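Local coordinates for antifreeze protein type II (Clupea harengus, PDB 2PY2), which probably binds ice and slows its growth in a calcium-dependent way, through a fold shared with C-type lectins, at residues T49-L54 / I102-G107; R14-N19 / L45-F50; D68-V71 / W75-M78. One frame throughout, in Å; residues are numbered along the deposited sequence.

Contact 1 (T49-L54 / I102-G107); sequences TFVKEL and IQMNVG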
loop_
_atom_site.group_PDB
_atom_site.type_symbol
_atom_site.label_atom_id
_atom_site.label_comp_id
_atom_site.label_asym_id
_atom_site.label_seq_id
_atom_site.Cartn_x
_atom_site.Cartn_y
_atom_site.Cartn_z
ATOM N N THR A 49 8.371 -2.644 -7.884
ATOM C CA THR A 49 8.596 -3.951 -8.478
ATOM C C THR A 49 8.817 -5.009 -7.399
ATOM O O THR A 49 8.258 -6.107 -7.471
ATOM C CB THR A 49 9.796 -3.885 -9.439
ATOM O OG1 THR A 49 9.476 -2.976 -10.498
ATOM C CG2 THR A 49 10.115 -5.254 -10.021
ATOM N N PHE A 50 9.612 -4.671 -6.389
ATOM C CA PHE A 50 9.879 -5.598 -5.297
ATOM C C PHE A 50 8.589 -6.004 -4.594
ATOM O O PHE A 50 8.369 -7.181 -4.310
ATOM C CB PHE A 50 10.823 -4.978 -4.266
ATOM C CG PHE A 50 11.088 -5.873 -3.090
ATOM C CD1 PHE A 50 12.047 -6.879 -3.167
ATOM C CD2 PHE A 50 10.336 -5.752 -1.925
ATOM C CE1 PHE A 50 12.254 -7.758 -2.100
ATOM C CE2 PHE A 50 10.531 -6.623 -0.854
ATOM C CZ PHE A 50 11.490 -7.628 -0.942
ATOM N N VAL A 51 7.734 -5.029 -4.303
ATOM C CA VAL A 51 6.484 -5.345 -3.628
ATOM C C VAL A 51 5.562 -6.145 -4.542
ATOM O O VAL A 51 4.878 -7.060 -4.085
ATOM C CB VAL A 51 5.770 -4.067 -3.127
ATOM C CG1 VAL A 51 6.634 -3.368 -2.090
ATOM C CG2 VAL A 51 5.489 -3.144 -4.276
ATOM N N LYS A 52 5.543 -5.824 -5.833
ATOM C CA LYS A 52 4.703 -6.585 -6.748
ATOM C C LYS A 52 5.112 -8.055 -6.727
ATOM O O LYS A 52 4.273 -8.936 -6.855
ATOM C CB LYS A 52 4.801 -6.035 -8.173
ATOM C CG LYS A 52 3.963 -4.784 -8.389
ATOM C CD LYS A 52 3.976 -4.342 -9.844
ATOM C CE LYS A 52 3.016 -3.180 -10.066
ATOM N NZ LYS A 52 3.059 -2.694 -11.479
ATOM N N GLU A 53 6.401 -8.321 -6.550
ATOM C CA GLU A 53 6.880 -9.700 -6.515
ATOM C C GLU A 53 6.423 -10.447 -5.264
ATOM O O GLU A 53 6.606 -11.655 -5.155
ATOM C CB GLU A 53 8.406 -9.736 -6.620
ATOM C CG GLU A 53 8.919 -9.203 -7.942
ATOM C CD GLU A 53 10.428 -9.180 -8.019
ATOM O OE1 GLU A 53 11.065 -8.609 -7.106
ATOM O OE2 GLU A 53 10.971 -9.728 -9.000
ATOM N N LEU A 54 5.823 -9.730 -4.320
ATOM C CA LEU A 54 5.325 -10.354 -3.099
ATOM C C LEU A 54 3.843 -10.695 -3.222
ATOM O O LEU A 54 3.288 -11.380 -2.358
ATOM C CB LEU A 54 5.498 -9.413 -1.903
ATOM C CG LEU A 54 6.906 -9.040 -1.458
ATOM C CD1 LEU A 54 6.824 -8.165 -0.221
ATOM C CD2 LEU A 54 7.695 -10.302 -1.167
ATOM N N ILE A 102 -5.292 4.409 -1.000
ATOM C CA ILE A 102 -4.582 3.886 -2.179
ATOM C C ILE A 102 -4.528 2.370 -2.265
ATOM O O ILE A 102 -4.075 1.701 -1.341
ATOM C CB ILE A 102 -3.122 4.392 -2.262
ATOM C CG1 ILE A 102 -3.090 5.920 -2.310
ATOM C CG2 ILE A 102 -2.455 3.853 -3.540
ATOM C CD1 ILE A 102 -1.676 6.498 -2.371
ATOM N N GLN A 103 -4.976 1.849 -3.401
ATOM C CA GLN A 103 -4.966 0.421 -3.682
ATOM C C GLN A 103 -3.990 0.231 -4.842
ATOM O O GLN A 103 -4.052 0.977 -5.823
ATOM C CB GLN A 103 -6.354 -0.048 -4.131
ATOM C CG GLN A 103 -6.427 -1.543 -4.349
ATOM C CD GLN A 103 -7.736 -2.001 -4.979
ATOM O OE1 GLN A 103 -7.904 -3.182 -5.247
ATOM N NE2 GLN A 103 -8.661 -1.068 -5.222
ATOM N N MET A 104 -3.096 -0.746 -4.736
ATOM C CA MET A 104 -2.149 -1.015 -5.826
ATOM C C MET A 104 -2.549 -2.302 -6.575
ATOM O O MET A 104 -3.482 -3.003 -6.166
ATOM C CB MET A 104 -0.715 -1.143 -5.289
ATOM C CG MET A 104 -0.414 -2.431 -4.530
ATOM S SD MET A 104 1.356 -2.589 -4.151
ATOM C CE MET A 104 1.979 -3.232 -5.752
ATOM N N ASN A 105 -1.847 -2.612 -7.670
ATOM C CA ASN A 105 -2.153 -3.806 -8.475
ATOM C C ASN A 105 -3.587 -3.797 -9.001
ATOM O O ASN A 105 -4.217 -4.845 -9.105
ATOM C CB ASN A 105 -1.958 -5.086 -7.655
ATOM C CG ASN A 105 -0.532 -5.603 -7.692
ATOM O OD1 ASN A 105 -0.160 -6.491 -6.912
ATOM N ND2 ASN A 105 0.272 -5.065 -8.603
ATOM N N VAL A 106 -4.094 -2.619 -9.334
ATOM C CA VAL A 106 -5.465 -2.481 -9.806
ATOM C C VAL A 106 -5.577 -2.543 -11.318
ATOM O O VAL A 106 -4.775 -1.933 -12.030
ATOM C CB VAL A 106 -6.066 -1.139 -9.327
ATOM C CG1 VAL A 106 -7.536 -1.028 -9.731
ATOM C CG2 VAL A 106 -5.901 -1.024 -7.815
ATOM N N GLY A 107 -6.574 -3.286 -11.797
ATOM C CA GLY A 107 -6.815 -3.395 -13.227
ATOM C C GLY A 107 -5.775 -4.142 -14.036
ATOM O O GLY A 107 -4.861 -4.751 -13.486
#
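The methyl group of Met104 rests against the side of helix 45-52, in the notch between Val51 and Lys52. Met104 CE lies 3.8 Å from Val51 CG2 and 3.6 Å from Lys52 CG, so the thioether ends on one branch of the valine and on the first methylene past CB of the lysine. It crosses both side chains at a slant. Its sulfur stands slightly further back, with Met104 SD 4.2 Å from Val51 CG2. From CB the methionine chain runs out straight as far as SD, then bends at chi3 (-81°), and that bend turns the methyl toward the lysine. Val51 offers CG2 because chi1 of -63° places this branch between the backbone N and the carbonyl carbon.

Lys52 does two jobs. Its extended hydrocarbon chain passes obliquely across the amide end of Asn105, giving van der Waals contact along the methylenes, while NZ is carried beyond the contact to hydrogen bond with Lys110 O. The methylenes thus pack on Asn105 and Met104, and the charged end is held by a backbone carbonyl. No hydrogen bond joins the two segments; the backbones stay apart, with Lys52 CA and Asn105 CA 7.6 Å from each other, and side chains bridge the distance. Asn105 sits where the strand turns a corner, and with Val106 it faces Cys111 in a G1 beta bulge.

Around this, Met104 also packs on Ile64 of strand 62-64 and Trp112 of strand 111-115, and Val51 on Ile42 and on Phe16 of strand 14-20. The contact thus packs the C-terminal part of helix 45-52 against strand 101-106 within the C-type lectin-like fold.

Contact 2 (R14-N19 / L45-F50); sequences RCFLFN and LEESTF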
loop_
_atom_site.group_PDB
_atom_site.type_symbol
_atom_site.label_atom_id
_atom_site.label_comp_id
_atom_site.label_asym_id
_atom_site.label_seq_id
_atom_site.Cartn_x
_atom_site.Cartn_y
_atom_site.Cartn_z
ATOM N N ARG A 14 14.286 -1.998 4.659
ATOM C CA ARG A 14 12.966 -2.216 5.236
ATOM C C ARG A 14 12.559 -3.671 5.030
ATOM O O ARG A 14 13.119 -4.366 4.177
ATOM C CB ARG A 14 11.939 -1.311 4.555
ATOM C CG ARG A 14 12.372 0.136 4.414
ATOM C CD ARG A 14 11.498 0.860 3.394
ATOM N NE ARG A 14 10.110 0.928 3.826
ATOM C CZ ARG A 14 9.099 1.275 3.037
ATOM N NH1 ARG A 14 9.320 1.583 1.762
ATOM N NH2 ARG A 14 7.866 1.319 3.526
ATOM N N CYS A 15 11.592 -4.126 5.821
ATOM C CA CYS A 15 11.079 -5.486 5.717
ATOM C C CYS A 15 9.630 -5.382 5.258
ATOM O O CYS A 15 8.881 -4.524 5.727
ATOM C CB CYS A 15 11.160 -6.208 7.064
ATOM S SG CYS A 15 12.854 -6.332 7.729
ATOM N N PHE A 16 9.247 -6.256 4.338
ATOM C CA PHE A 16 7.901 -6.246 3.780
ATOM C C PHE A 16 7.168 -7.556 3.981
ATOM O O PHE A 16 7.781 -8.624 4.069
ATOM C CB PHE A 16 7.972 -5.950 2.282
ATOM C CG PHE A 16 8.485 -4.581 1.959
ATOM C CD1 PHE A 16 7.603 -3.533 1.707
ATOM C CD2 PHE A 16 9.852 -4.336 1.901
ATOM C CE1 PHE A 16 8.077 -2.267 1.401
ATOM C CE2 PHE A 16 10.339 -3.066 1.594
ATOM C CZ PHE A 16 9.452 -2.030 1.344
ATOM N N LEU A 17 5.844 -7.470 4.044
ATOM C CA LEU A 17 5.026 -8.653 4.209
ATOM C C LEU A 17 3.710 -8.487 3.475
ATOM O O LEU A 17 3.081 -7.428 3.536
ATOM C CB LEU A 17 4.748 -8.926 5.688
ATOM C CG LEU A 17 3.909 -10.178 5.970
ATOM C CD1 LEU A 17 4.697 -11.419 5.571
ATOM C CD2 LEU A 17 3.555 -10.248 7.443
ATOM N N PHE A 18 3.317 -9.537 2.762
ATOM C CA PHE A 18 2.060 -9.558 2.037
ATOM C C PHE A 18 1.060 -10.252 2.951
ATOM O O PHE A 18 1.285 -11.389 3.381
ATOM C CB PHE A 18 2.192 -10.349 0.726
ATOM C CG PHE A 18 0.887 -10.535 -0.013
ATOM C CD1 PHE A 18 0.243 -9.453 -0.611
ATOM C CD2 PHE A 18 0.306 -11.793 -0.115
ATOM C CE1 PHE A 18 -0.964 -9.626 -1.303
ATOM C CE2 PHE A 18 -0.901 -11.979 -0.807
ATOM C CZ PHE A 18 -1.537 -10.892 -1.402
ATOM N N ASN A 19 -0.020 -9.551 3.278
ATOM C CA ASN A 19 -1.072 -10.103 4.125
ATOM C C ASN A 19 -2.220 -10.462 3.187
ATOM O O ASN A 19 -2.908 -9.583 2.676
ATOM C CB ASN A 19 -1.513 -9.050 5.148
ATOM C CG ASN A 19 -2.609 -9.544 6.062
ATOM O OD1 ASN A 19 -2.984 -10.713 6.028
ATOM N ND2 ASN A 19 -3.132 -8.646 6.894
ATOM N N LEU A 45 10.259 2.973 -8.528
ATOM C CA LEU A 45 9.808 1.873 -9.362
ATOM C C LEU A 45 10.453 0.590 -8.858
ATOM O O LEU A 45 9.850 -0.474 -8.885
ATOM C CB LEU A 45 10.214 2.106 -10.817
ATOM C CG LEU A 45 9.861 0.949 -11.754
ATOM C CD1 LEU A 45 8.362 0.728 -11.802
ATOM C CD2 LEU A 45 10.368 1.274 -13.123
ATOM N N GLU A 46 11.699 0.696 -8.410
ATOM C CA GLU A 46 12.418 -0.458 -7.888
ATOM C C GLU A 46 11.676 -1.055 -6.688
ATOM O O GLU A 46 11.566 -2.276 -6.545
ATOM C CB GLU A 46 13.832 -0.037 -7.476
ATOM C CG GLU A 46 14.744 0.362 -8.650
ATOM C CD GLU A 46 14.153 1.446 -9.552
ATOM O OE1 GLU A 46 13.870 2.569 -9.067
ATOM O OE2 GLU A 46 13.977 1.170 -10.760
ATOM N N GLU A 47 11.160 -0.186 -5.828
ATOM C CA GLU A 47 10.434 -0.647 -4.648
ATOM C C GLU A 47 9.086 -1.218 -5.078
ATOM O O GLU A 47 8.625 -2.231 -4.551
ATOM C CB GLU A 47 10.233 0.516 -3.681
ATOM C CG GLU A 47 10.041 0.093 -2.242
ATOM C CD GLU A 47 10.383 1.210 -1.266
ATOM O OE1 GLU A 47 11.131 0.942 -0.298
ATOM O OE2 GLU A 47 9.911 2.351 -1.469
ATOM N N SER A 48 8.465 -0.564 -6.048
ATOM C CA SER A 48 7.181 -1.006 -6.560
ATOM C C SER A 48 7.304 -2.407 -7.127
ATOM O O SER A 48 6.457 -3.257 -6.891
ATOM C CB SER A 48 6.690 -0.072 -7.662
ATOM O OG SER A 48 5.485 -0.577 -8.212
ATOM N N THR A 49 8.371 -2.644 -7.884
ATOM C CA THR A 49 8.596 -3.951 -8.478
ATOM C C THR A 49 8.817 -5.009 -7.399
ATOM O O THR A 49 8.258 -6.107 -7.471
ATOM C CB THR A 49 9.796 -3.885 -9.439
ATOM O OG1 THR A 49 9.476 -2.976 -10.498
ATOM C CG2 THR A 49 10.115 -5.254 -10.021
ATOM N N PHE A 50 9.612 -4.671 -6.389
ATOM C CA PHE A 50 9.879 -5.598 -5.297
ATOM C C PHE A 50 8.589 -6.004 -4.594
ATOM O O PHE A 50 8.369 -7.181 -4.310
ATOM C CB PHE A 50 10.823 -4.978 -4.266
ATOM C CG PHE A 50 11.088 -5.873 -3.090
ATOM C CD1 PHE A 50 12.047 -6.879 -3.167
ATOM C CD2 PHE A 50 10.336 -5.752 -1.925
ATOM C CE1 PHE A 50 12.254 -7.758 -2.100
ATOM C CE2 PHE A 50 10.531 -6.623 -0.854
ATOM C CZ PHE A 50 11.490 -7.628 -0.942
#
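Phe16, on strand 14-20, reaches out to helix 45-52 and touches both Phe50 and Glu47. In this C-type lectin-like fold the strand pairs with strands 9-11 and 121-128 and packs against the helix. Start at Phe16 CB, which is 4.1 Å from Phe50 CE2; one bond on, CG meets the same carbon. The closest approach comes along one flank of the ring, where Phe16 CD2 is 3.6 Å from Phe50 CE2. The two rings are inclined at 59° with their centroids 5.5 Å apart, an oblique pairing that is neither a stack nor a T-shape. Phe50 gets there because its CG is anti to the backbone N (chi1 178°), which sends the ring off the helix toward the strand.

At the tip of Phe16 the surroundings turn polar. Glu47 OE1 lies at the ring edge, near its plane, 3.8 Å from Phe16 CZ, and CZ itself is 3.5 Å above the guanidinium plane of Arg14, toward the rim of that group. Arg14 completes the polar end: its NH1 hydrogen bonds to Glu47 OE1 at 2.8 Å as part of a salt bridge. The bond is well bent, the N-H...O angle being 136°, and NH1 comes to the oxygen from above the carboxylate plane.

Both charged partners have further bonds. Glu47 OE2 accepts from His43 N, and Arg14 NH1 also donates to Ser41 O, while Phe50 stacks on Phe11 of strand 9-11. Each carboxylate oxygen thus has a donor of its own. Although the glutamate is buried, the cationic neighbour and the backbone N-H would be expected to favour its charged form. Chemically, the seam between strand and helix is half aromatic and half ionic, and Phe16 belongs to both halves.

Contact 3 (D68-V71 / W75-M78); sequences DCQV and WFWM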
loop_
_atom_site.group_PDB
_atom_site.type_symbol
_atom_site.label_atom_id
_atom_site.label_comp_id
_atom_site.label_asym_id
_atom_site.label_seq_id
_atom_site.Cartn_x
_atom_site.Cartn_y
_atom_site.Cartn_z
ATOM N N ASP A 68 -5.639 10.437 1.071
ATOM C CA ASP A 68 -5.812 11.894 1.058
ATOM C C ASP A 68 -7.204 12.095 1.670
ATOM O O ASP A 68 -7.992 12.926 1.226
ATOM C CB ASP A 68 -5.711 12.475 -0.380
ATOM C CG ASP A 68 -6.930 12.180 -1.249
ATOM O OD1 ASP A 68 -7.562 11.113 -1.096
ATOM O OD2 ASP A 68 -7.250 13.029 -2.122
ATOM N N CYS A 69 -7.478 11.311 2.716
ATOM C CA CYS A 69 -8.770 11.327 3.394
ATOM C C CYS A 69 -9.063 12.545 4.256
ATOM O O CYS A 69 -10.221 12.778 4.618
ATOM C CB CYS A 69 -8.940 10.070 4.252
ATOM S SG CYS A 69 -8.944 8.487 3.338
ATOM N N GLN A 70 -8.040 13.310 4.613
ATOM C CA GLN A 70 -8.284 14.501 5.423
ATOM C C GLN A 70 -8.664 15.671 4.524
ATOM O O GLN A 70 -9.751 16.242 4.651
ATOM C CB GLN A 70 -7.045 14.866 6.244
ATOM C CG GLN A 70 -6.686 13.850 7.308
ATOM C CD GLN A 70 -5.966 12.649 6.745
ATOM O OE1 GLN A 70 -5.221 12.756 5.765
ATOM N NE2 GLN A 70 -6.161 11.498 7.374
ATOM N N VAL A 71 -7.760 16.036 3.623
ATOM C CA VAL A 71 -8.016 17.127 2.692
ATOM C C VAL A 71 -7.722 16.640 1.272
ATOM O O VAL A 71 -6.625 16.168 0.983
ATOM C CB VAL A 71 -7.136 18.355 3.008
ATOM C CG1 VAL A 71 -7.414 19.451 1.992
ATOM C CG2 VAL A 71 -7.437 18.865 4.425
ATOM N N TRP A 75 -1.903 14.051 -0.111
ATOM C CA TRP A 75 -1.567 12.668 0.191
ATOM C C TRP A 75 -0.523 12.445 1.276
ATOM O O TRP A 75 0.512 13.113 1.314
ATOM C CB TRP A 75 -1.102 11.974 -1.090
ATOM C CG TRP A 75 -2.145 11.997 -2.150
ATOM C CD1 TRP A 75 -2.350 12.979 -3.077
ATOM C CD2 TRP A 75 -3.193 11.046 -2.334
ATOM N NE1 TRP A 75 -3.466 12.701 -3.824
ATOM C CE2 TRP A 75 -4.007 11.518 -3.389
ATOM C CE3 TRP A 75 -3.533 9.841 -1.706
ATOM C CZ2 TRP A 75 -5.139 10.830 -3.828
ATOM C CZ3 TRP A 75 -4.661 9.154 -2.140
ATOM C CH2 TRP A 75 -5.451 9.654 -3.192
ATOM N N PHE A 76 -0.800 11.480 2.147
ATOM C CA PHE A 76 0.108 11.144 3.235
ATOM C C PHE A 76 0.283 9.636 3.336
ATOM O O PHE A 76 -0.648 8.880 3.043
ATOM C CB PHE A 76 -0.450 11.643 4.568
ATOM C CG PHE A 76 -0.576 13.130 4.652
ATOM C CD1 PHE A 76 0.535 13.920 4.929
ATOM C CD2 PHE A 76 -1.794 13.742 4.436
ATOM C CE1 PHE A 76 0.427 15.308 4.990
ATOM C CE2 PHE A 76 -1.917 15.134 4.491
ATOM C CZ PHE A 76 -0.803 15.916 4.770
ATOM N N TRP A 77 1.484 9.222 3.735
ATOM C CA TRP A 77 1.812 7.818 3.964
ATOM C C TRP A 77 1.699 7.649 5.476
ATOM O O TRP A 77 2.088 8.540 6.226
ATOM C CB TRP A 77 3.252 7.503 3.556
ATOM C CG TRP A 77 3.509 7.421 2.089
ATOM C CD1 TRP A 77 4.403 8.166 1.378
ATOM C CD2 TRP A 77 2.930 6.492 1.159
ATOM N NE1 TRP A 77 4.427 7.755 0.068
ATOM C CE2 TRP A 77 3.532 6.730 -0.096
ATOM C CE3 TRP A 77 1.967 5.479 1.265
ATOM C CZ2 TRP A 77 3.201 5.991 -1.243
ATOM C CZ3 TRP A 77 1.637 4.742 0.123
ATOM C CH2 TRP A 77 2.256 5.007 -1.114
ATOM N N MET A 78 1.194 6.507 5.924
ATOM C CA MET A 78 1.035 6.259 7.352
ATOM C C MET A 78 2.355 6.189 8.118
ATOM O O MET A 78 2.371 6.376 9.334
ATOM C CB MET A 78 0.245 4.971 7.587
ATOM C CG MET A 78 -1.221 5.085 7.245
ATOM S SD MET A 78 -2.048 6.428 8.152
ATOM C CE MET A 78 -2.055 5.742 9.809
#
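Strands 66-67 and 76-77 form a small antiparallel hairpin, and the loop joining them is closed at its base by Asp68 lying flat on the indole of Trp75. The aspartate CB is over the middle of the six-membered ring, 3.5 Å from its centroid and 11° off the normal, a CH-pi contact. Beyond CB the carboxylate continues over the same face, its plane within 3° of the ring's, so carboxylate and indole are stacked face to face while the two side chains run in the same direction. Asp68 OD1 lies over the rim of the ring, 3.3 Å from Trp75 CH2, while OD2 accepts a hydrogen bond from Thr73 N inside the loop. That bond probably helps to hold the carboxylate parallel to the ring.

A lighter touch lies further out, where Gln70 OE1 is 3.8 Å from Phe76 CD2, the two side chains crossing obliquely and the amide plane steeply inclined to the ring. The bend of Gln70 at chi2 (79°) folds its amide back to this ring.

Trp75 also packs on Pro93 and meets the ring of Trp88, and its side chain is about 8 Å from the bound calcium ion. The disulfide Cys69-Cys100 and backbone hydrogen bonding of Asp68 with Cys100 tie the loop to the chain leading into strand 101-106, whose Ile102 touches Trp75; at the far end Met78 rests on helix 25-33.

Contacts 1 and 2 sit close together, their centres 8 Å apart, and use neighbouring residues of helix 45-52, Glu47 and Phe50 in contact 2, Val51 and Lys52 in contact 1: the helix faces strand 14-20 in one and strand 101-106 in the other. They meet directly, with Val51 CG1 3.9 Å from Phe16 CD1 and Leu54 CD1 3.5 Å from Phe16 CB. Contact 3 lies across the chain's centre, its centre about 19 Å from that of contact 1 and 20 Å from that of contact 2. It still touches contact 1, through Ile102 CG1 and Trp75 CZ3 at 3.6 Å. Of these two, contact 3 has the side chain closer to the calcium ion: Trp75 at about 8 Å, Met104 at about 12 Å.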